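PDB 2F7L: Phosphoglucosamine/phosphogalactosamine mutase from Sulfolobus tokodaii, which interconverts the 6-phosphates and 1-phosphates of glucosamine and galactosamine with the help of magnesium, on the route to UDP-N-acetylglucosamine and UDP-N-acetylgalactosamine. Local coordinates for residues Lys28-Val42 and Val57-Gly71. Residues are numbered along the deposited sequence; the frame is centred on the assembly and turned at random.
Sequences KAIGTFFGKNSKILV and VEGGLLSVGVEVYDG
With CG of E67 trans to its backbone N (chi1 -158°) and CG of K39 beside its own N (chi1 -69°), the two chains run alongside each other, pointing the same way from one face of the sheet. K39 bends at its last torsion, which brings NZ to E67 OE2 at 2.8 Å, nearly along that C-O bond; the other oxygen, OE1, forms a salt bridge with K146, so the carboxylate has a lysine on each oxygen. The two methyls of V66 divide their work: CG1 packs 3.5 Å from I40 CG1, while CG2 lies over the glycine backbone at G31 CA.

At the same glycine the axes of helices 28-34 and 57-63 come within 7.9 Å, crossing at -44°. V64 CG2 settles 3.6 Å from G31 CA, and L61 CD2 also touches it, whereas L61 CD1 meets V42 CG2 tip to tip on the sheet face that carries I40 and V42. Helix 57-63 stops in a Schellman motif with G65 as C-prime residue, and N37 N donates to G65 O at 2.8 Å. From S38 O to G71 N five further backbone bonds follow, pairing strands 39-42 and 67-71 in parallel; V42 N meets Y69 O almost head-on.

This illustrates how a beta-alpha-beta crossover is closed: strand 39-44, helix 50-63 and strand 67-73, with helix 20-34 packed against the connecting helix, form part of the alpha/beta/alpha domain I of the phosphohexose mutases.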
loop_
_atom_site.group_PDB
_atom_site.type_symbol
_atom_site.label_atom_id
_atom_site.label_comp_id
_atom_site.label_asym_id
_atom_site.label_seq_id
_atom_site.Cartn_x
_atom_site.Cartn_y
_atom_site.Cartn_z
ATOM N N LYS A 28 -17.014 -16.381 -10.464
ATOM C CA LYS A 28 -18.010 -16.391 -11.529
ATOM C C LYS A 28 -18.511 -14.948 -11.610
ATOM O O LYS A 28 -18.832 -14.433 -12.690
ATOM C CB LYS A 28 -19.210 -17.277 -11.171
ATOM C CG LYS A 28 -18.923 -18.589 -10.487
ATOM C CD LYS A 28 -18.875 -19.728 -11.463
ATOM C CE LYS A 28 -19.654 -20.912 -10.937
ATOM N NZ LYS A 28 -21.121 -20.745 -11.058
ATOM N N ALA A 29 -18.598 -14.314 -10.444
ATOM C CA ALA A 29 -19.059 -12.938 -10.357
ATOM C C ALA A 29 -18.050 -12.016 -11.026
ATOM O O ALA A 29 -18.419 -11.209 -11.870
ATOM C CB ALA A 29 -19.259 -12.538 -8.890
ATOM N N ILE A 30 -16.776 -12.155 -10.658
ATOM C CA ILE A 30 -15.726 -11.325 -11.235
ATOM C C ILE A 30 -15.673 -11.556 -12.731
ATOM O O ILE A 30 -15.556 -10.611 -13.509
ATOM C CB ILE A 30 -14.342 -11.640 -10.620
ATOM C CG1 ILE A 30 -14.311 -11.188 -9.153
ATOM C CG2 ILE A 30 -13.242 -10.914 -11.398
ATOM C CD1 ILE A 30 -13.146 -11.767 -8.335
ATOM N N GLY A 31 -15.784 -12.815 -13.131
ATOM C CA GLY A 31 -15.743 -13.138 -14.535
ATOM C C GLY A 31 -16.950 -12.592 -15.273
ATOM O O GLY A 31 -16.835 -12.073 -16.398
ATOM N N THR A 32 -18.118 -12.711 -14.656
ATOM C CA THR A 32 -19.305 -12.212 -15.295
ATOM C C THR A 32 -19.173 -10.696 -15.430
ATOM O O THR A 32 -19.598 -10.111 -16.425
ATOM C CB THR A 32 -20.549 -12.560 -14.484
ATOM O OG1 THR A 32 -20.742 -13.981 -14.497
ATOM C CG2 THR A 32 -21.750 -11.875 -15.064
ATOM N N PHE A 33 -18.568 -10.068 -14.430
ATOM C CA PHE A 33 -18.360 -8.628 -14.411
ATOM C C PHE A 33 -17.470 -8.113 -15.553
ATOM O O PHE A 33 -17.718 -7.055 -16.128
ATOM C CB PHE A 33 -17.734 -8.250 -13.082
ATOM C CG PHE A 33 -17.175 -6.868 -13.051
ATOM C CD1 PHE A 33 -18.014 -5.768 -12.919
ATOM C CD2 PHE A 33 -15.792 -6.663 -13.127
ATOM C CE1 PHE A 33 -17.495 -4.481 -12.855
ATOM C CE2 PHE A 33 -15.257 -5.366 -13.065
ATOM C CZ PHE A 33 -16.112 -4.278 -12.929
ATOM N N PHE A 34 -16.412 -8.858 -15.859
ATOM C CA PHE A 34 -15.494 -8.475 -16.929
ATOM C C PHE A 34 -16.070 -8.842 -18.300
ATOM O O PHE A 34 -15.701 -8.247 -19.303
ATOM C CB PHE A 34 -14.133 -9.166 -16.754
ATOM C CG PHE A 34 -13.233 -8.524 -15.738
ATOM C CD1 PHE A 34 -12.747 -7.241 -15.931
ATOM C CD2 PHE A 34 -12.810 -9.242 -14.610
ATOM C CE1 PHE A 34 -11.841 -6.665 -15.026
ATOM C CE2 PHE A 34 -11.901 -8.682 -13.686
ATOM C CZ PHE A 34 -11.413 -7.383 -13.901
ATOM N N GLY A 35 -16.953 -9.827 -18.350
ATOM C CA GLY A 35 -17.533 -10.203 -19.622
ATOM C C GLY A 35 -16.879 -11.381 -20.314
ATOM O O GLY A 35 -15.747 -11.766 -19.994
ATOM N N LYS A 36 -17.596 -11.966 -21.268
ATOM C CA LYS A 36 -17.090 -13.118 -22.014
ATOM C C LYS A 36 -15.950 -12.686 -22.919
ATOM O O LYS A 36 -15.979 -11.584 -23.455
ATOM C CB LYS A 36 -18.206 -13.737 -22.859
ATOM C CG LYS A 36 -19.385 -14.245 -22.066
ATOM C CD LYS A 36 -20.504 -14.663 -22.998
ATOM C CE LYS A 36 -21.672 -15.279 -22.236
ATOM N NZ LYS A 36 -22.561 -16.103 -23.129
ATOM N N ASN A 37 -14.951 -13.554 -23.078
ATOM C CA ASN A 37 -13.780 -13.294 -23.917
ATOM C C ASN A 37 -12.867 -12.194 -23.414
ATOM O O ASN A 37 -12.035 -11.689 -24.166
ATOM C CB ASN A 37 -14.206 -12.944 -25.323
ATOM C CG ASN A 37 -14.988 -14.031 -25.959
ATOM O OD1 ASN A 37 -16.050 -13.790 -26.535
ATOM N ND2 ASN A 37 -14.478 -15.250 -25.872
ATOM N N SER A 38 -13.030 -11.797 -22.160
ATOM C CA SER A 38 -12.158 -10.777 -21.628
ATOM C C SER A 38 -10.859 -11.478 -21.228
ATOM O O SER A 38 -10.862 -12.639 -20.765
ATOM C CB SER A 38 -12.800 -10.084 -20.430
ATOM O OG SER A 38 -13.099 -11.016 -19.421
ATOM N N LYS A 39 -9.746 -10.782 -21.433
ATOM C CA LYS A 39 -8.439 -11.335 -21.122
ATOM C C LYS A 39 -8.059 -10.951 -19.715
ATOM O O LYS A 39 -7.824 -9.777 -19.445
ATOM C CB LYS A 39 -7.425 -10.811 -22.136
ATOM C CG LYS A 39 -7.640 -11.354 -23.534
ATOM C CD LYS A 39 -6.851 -10.561 -24.527
ATOM C CE LYS A 39 -6.757 -11.295 -25.842
ATOM N NZ LYS A 39 -8.082 -11.868 -26.196
ATOM N N ILE A 40 -8.006 -11.942 -18.825
ATOM C CA ILE A 40 -7.710 -11.680 -17.415
ATOM C C ILE A 40 -6.468 -12.338 -16.883
ATOM O O ILE A 40 -6.312 -13.548 -16.966
ATOM C CB ILE A 40 -8.893 -12.103 -16.485
ATOM C CG1 ILE A 40 -10.180 -11.366 -16.868
ATOM C CG2 ILE A 40 -8.541 -11.804 -15.044
ATOM C CD1 ILE A 40 -10.084 -9.873 -16.776
ATOM N N LEU A 41 -5.596 -11.538 -16.294
ATOM C CA LEU A 41 -4.346 -12.050 -15.747
ATOM C C LEU A 41 -4.516 -12.444 -14.269
ATOM O O LEU A 41 -4.980 -11.644 -13.458
ATOM C CB LEU A 41 -3.276 -10.969 -15.884
ATOM C CG LEU A 41 -1.786 -11.313 -15.907
ATOM C CD1 LEU A 41 -1.063 -10.359 -14.982
ATOM C CD2 LEU A 41 -1.532 -12.742 -15.478
ATOM N N VAL A 42 -4.135 -13.667 -13.920
ATOM C CA VAL A 42 -4.244 -14.143 -12.540
ATOM C C VAL A 42 -2.864 -14.359 -11.932
ATOM O O VAL A 42 -2.048 -15.064 -12.502
ATOM C CB VAL A 42 -5.014 -15.482 -12.462
ATOM C CG1 VAL A 42 -5.101 -15.943 -11.026
ATOM C CG2 VAL A 42 -6.405 -15.329 -13.069
ATOM N N VAL A 57 -9.956 -20.012 -8.789
ATOM C CA VAL A 57 -10.237 -18.808 -9.547
ATOM C C VAL A 57 -10.264 -19.104 -11.050
ATOM O O VAL A 57 -11.216 -18.728 -11.748
ATOM C CB VAL A 57 -9.177 -17.671 -9.227
ATOM C CG1 VAL A 57 -9.230 -16.557 -10.299
ATOM C CG2 VAL A 57 -9.443 -17.066 -7.827
ATOM N N GLU A 58 -9.220 -19.774 -11.541
ATOM C CA GLU A 58 -9.112 -20.132 -12.956
ATOM C C GLU A 58 -10.288 -20.993 -13.394
ATOM O O GLU A 58 -10.880 -20.775 -14.475
ATOM C CB GLU A 58 -7.792 -20.851 -13.211
ATOM C CG GLU A 58 -6.631 -19.903 -13.052
ATOM C CD GLU A 58 -5.259 -20.547 -13.156
ATOM O OE1 GLU A 58 -4.295 -19.757 -13.110
ATOM O OE2 GLU A 58 -5.136 -21.797 -13.272
ATOM N N GLY A 59 -10.625 -21.969 -12.557
ATOM C CA GLY A 59 -11.762 -22.813 -12.856
ATOM C C GLY A 59 -13.006 -21.935 -12.897
ATOM O O GLY A 59 -13.830 -22.064 -13.795
ATOM N N GLY A 60 -13.128 -21.020 -11.941
ATOM C CA GLY A 60 -14.278 -20.129 -11.905
ATOM C C GLY A 60 -14.410 -19.204 -13.105
ATOM O O GLY A 60 -15.511 -19.019 -13.648
ATOM N N LEU A 61 -13.297 -18.618 -13.534
ATOM C CA LEU A 61 -13.326 -17.712 -14.675
ATOM C C LEU A 61 -13.632 -18.439 -16.013
ATOM O O LEU A 61 -14.261 -17.875 -16.920
ATOM C CB LEU A 61 -11.998 -16.959 -14.741
ATOM C CG LEU A 61 -11.688 -16.049 -13.538
ATOM C CD1 LEU A 61 -10.194 -15.662 -13.496
ATOM C CD2 LEU A 61 -12.595 -14.807 -13.605
ATOM N N LEU A 62 -13.195 -19.690 -16.151
ATOM C CA LEU A 62 -13.483 -20.422 -17.380
ATOM C C LEU A 62 -15.004 -20.657 -17.455
ATOM O O LEU A 62 -15.633 -20.397 -18.482
ATOM C CB LEU A 62 -12.700 -21.749 -17.423
ATOM C CG LEU A 62 -11.163 -21.622 -17.496
ATOM C CD1 LEU A 62 -10.515 -22.973 -17.349
ATOM C CD2 LEU A 62 -10.728 -20.976 -18.806
ATOM N N SER A 63 -15.608 -21.098 -16.358
ATOM C CA SER A 63 -17.053 -21.347 -16.351
ATOM C C SER A 63 -17.853 -20.158 -16.885
ATOM O O SER A 63 -18.985 -20.314 -17.352
ATOM C CB SER A 63 -17.544 -21.710 -14.937
ATOM O OG SER A 63 -17.452 -20.607 -14.039
ATOM N N VAL A 64 -17.283 -18.968 -16.825
ATOM C CA VAL A 64 -18.020 -17.835 -17.331
ATOM C C VAL A 64 -17.412 -17.218 -18.596
ATOM O O VAL A 64 -17.616 -16.023 -18.899
ATOM C CB VAL A 64 -18.218 -16.790 -16.233
ATOM C CG1 VAL A 64 -19.145 -17.365 -15.183
ATOM C CG2 VAL A 64 -16.883 -16.407 -15.604
ATOM N N GLY A 65 -16.667 -18.052 -19.334
ATOM C CA GLY A 65 -16.074 -17.638 -20.596
ATOM C C GLY A 65 -14.938 -16.637 -20.616
ATOM O O GLY A 65 -14.737 -15.954 -21.611
ATOM N N VAL A 66 -14.177 -16.537 -19.539
ATOM C CA VAL A 66 -13.071 -15.595 -19.529
ATOM C C VAL A 66 -11.862 -16.290 -20.126
ATOM O O VAL A 66 -11.700 -17.491 -19.954
ATOM C CB VAL A 66 -12.755 -15.141 -18.087
ATOM C CG1 VAL A 66 -11.431 -14.429 -18.047
ATOM C CG2 VAL A 66 -13.889 -14.244 -17.551
ATOM N N GLU A 67 -11.034 -15.547 -20.855
ATOM C CA GLU A 67 -9.825 -16.129 -21.441
ATOM C C GLU A 67 -8.786 -15.917 -20.344
ATOM O O GLU A 67 -8.295 -14.805 -20.170
ATOM C CB GLU A 67 -9.409 -15.380 -22.722
ATOM C CG GLU A 67 -8.515 -16.233 -23.656
ATOM C CD GLU A 67 -7.538 -15.419 -24.524
ATOM O OE1 GLU A 67 -6.596 -16.027 -25.080
ATOM O OE2 GLU A 67 -7.703 -14.184 -24.660
ATOM N N VAL A 68 -8.460 -16.971 -19.608
ATOM C CA VAL A 68 -7.537 -16.877 -18.479
ATOM C C VAL A 68 -6.017 -16.956 -18.681
ATOM O O VAL A 68 -5.521 -17.823 -19.382
ATOM C CB VAL A 68 -7.895 -17.950 -17.434
ATOM C CG1 VAL A 68 -7.005 -17.804 -16.217
ATOM C CG2 VAL A 68 -9.355 -17.841 -17.053
ATOM N N TYR A 69 -5.285 -16.063 -18.020
ATOM C CA TYR A 69 -3.820 -16.063 -18.056
ATOM C C TYR A 69 -3.211 -16.169 -16.652
ATOM O O TYR A 69 -3.600 -15.464 -15.721
ATOM C CB TYR A 69 -3.276 -14.805 -18.705
ATOM C CG TYR A 69 -3.495 -14.760 -20.178
ATOM C CD1 TYR A 69 -4.767 -14.525 -20.694
ATOM C CD2 TYR A 69 -2.437 -14.970 -21.066
ATOM C CE1 TYR A 69 -4.985 -14.498 -22.046
ATOM C CE2 TYR A 69 -2.646 -14.945 -22.429
ATOM C CZ TYR A 69 -3.925 -14.705 -22.915
ATOM O OH TYR A 69 -4.166 -14.639 -24.269
ATOM N N ASP A 70 -2.217 -17.036 -16.535
ATOM C CA ASP A 70 -1.517 -17.288 -15.284
ATOM C C ASP A 70 -0.151 -16.576 -15.223
ATOM O O ASP A 70 0.765 -16.886 -15.991
ATOM C CB ASP A 70 -1.295 -18.786 -15.152
ATOM C CG ASP A 70 -1.160 -19.231 -13.717
ATOM O OD1 ASP A 70 -0.313 -18.676 -12.979
ATOM O OD2 ASP A 70 -1.905 -20.158 -13.336
ATOM N N GLY A 71 -0.010 -15.644 -14.290
ATOM C CA GLY A 71 1.237 -14.927 -14.152
ATOM C C GLY A 71 2.060 -15.376 -12.963
ATOM O O GLY A 71 3.037 -14.724 -12.628
#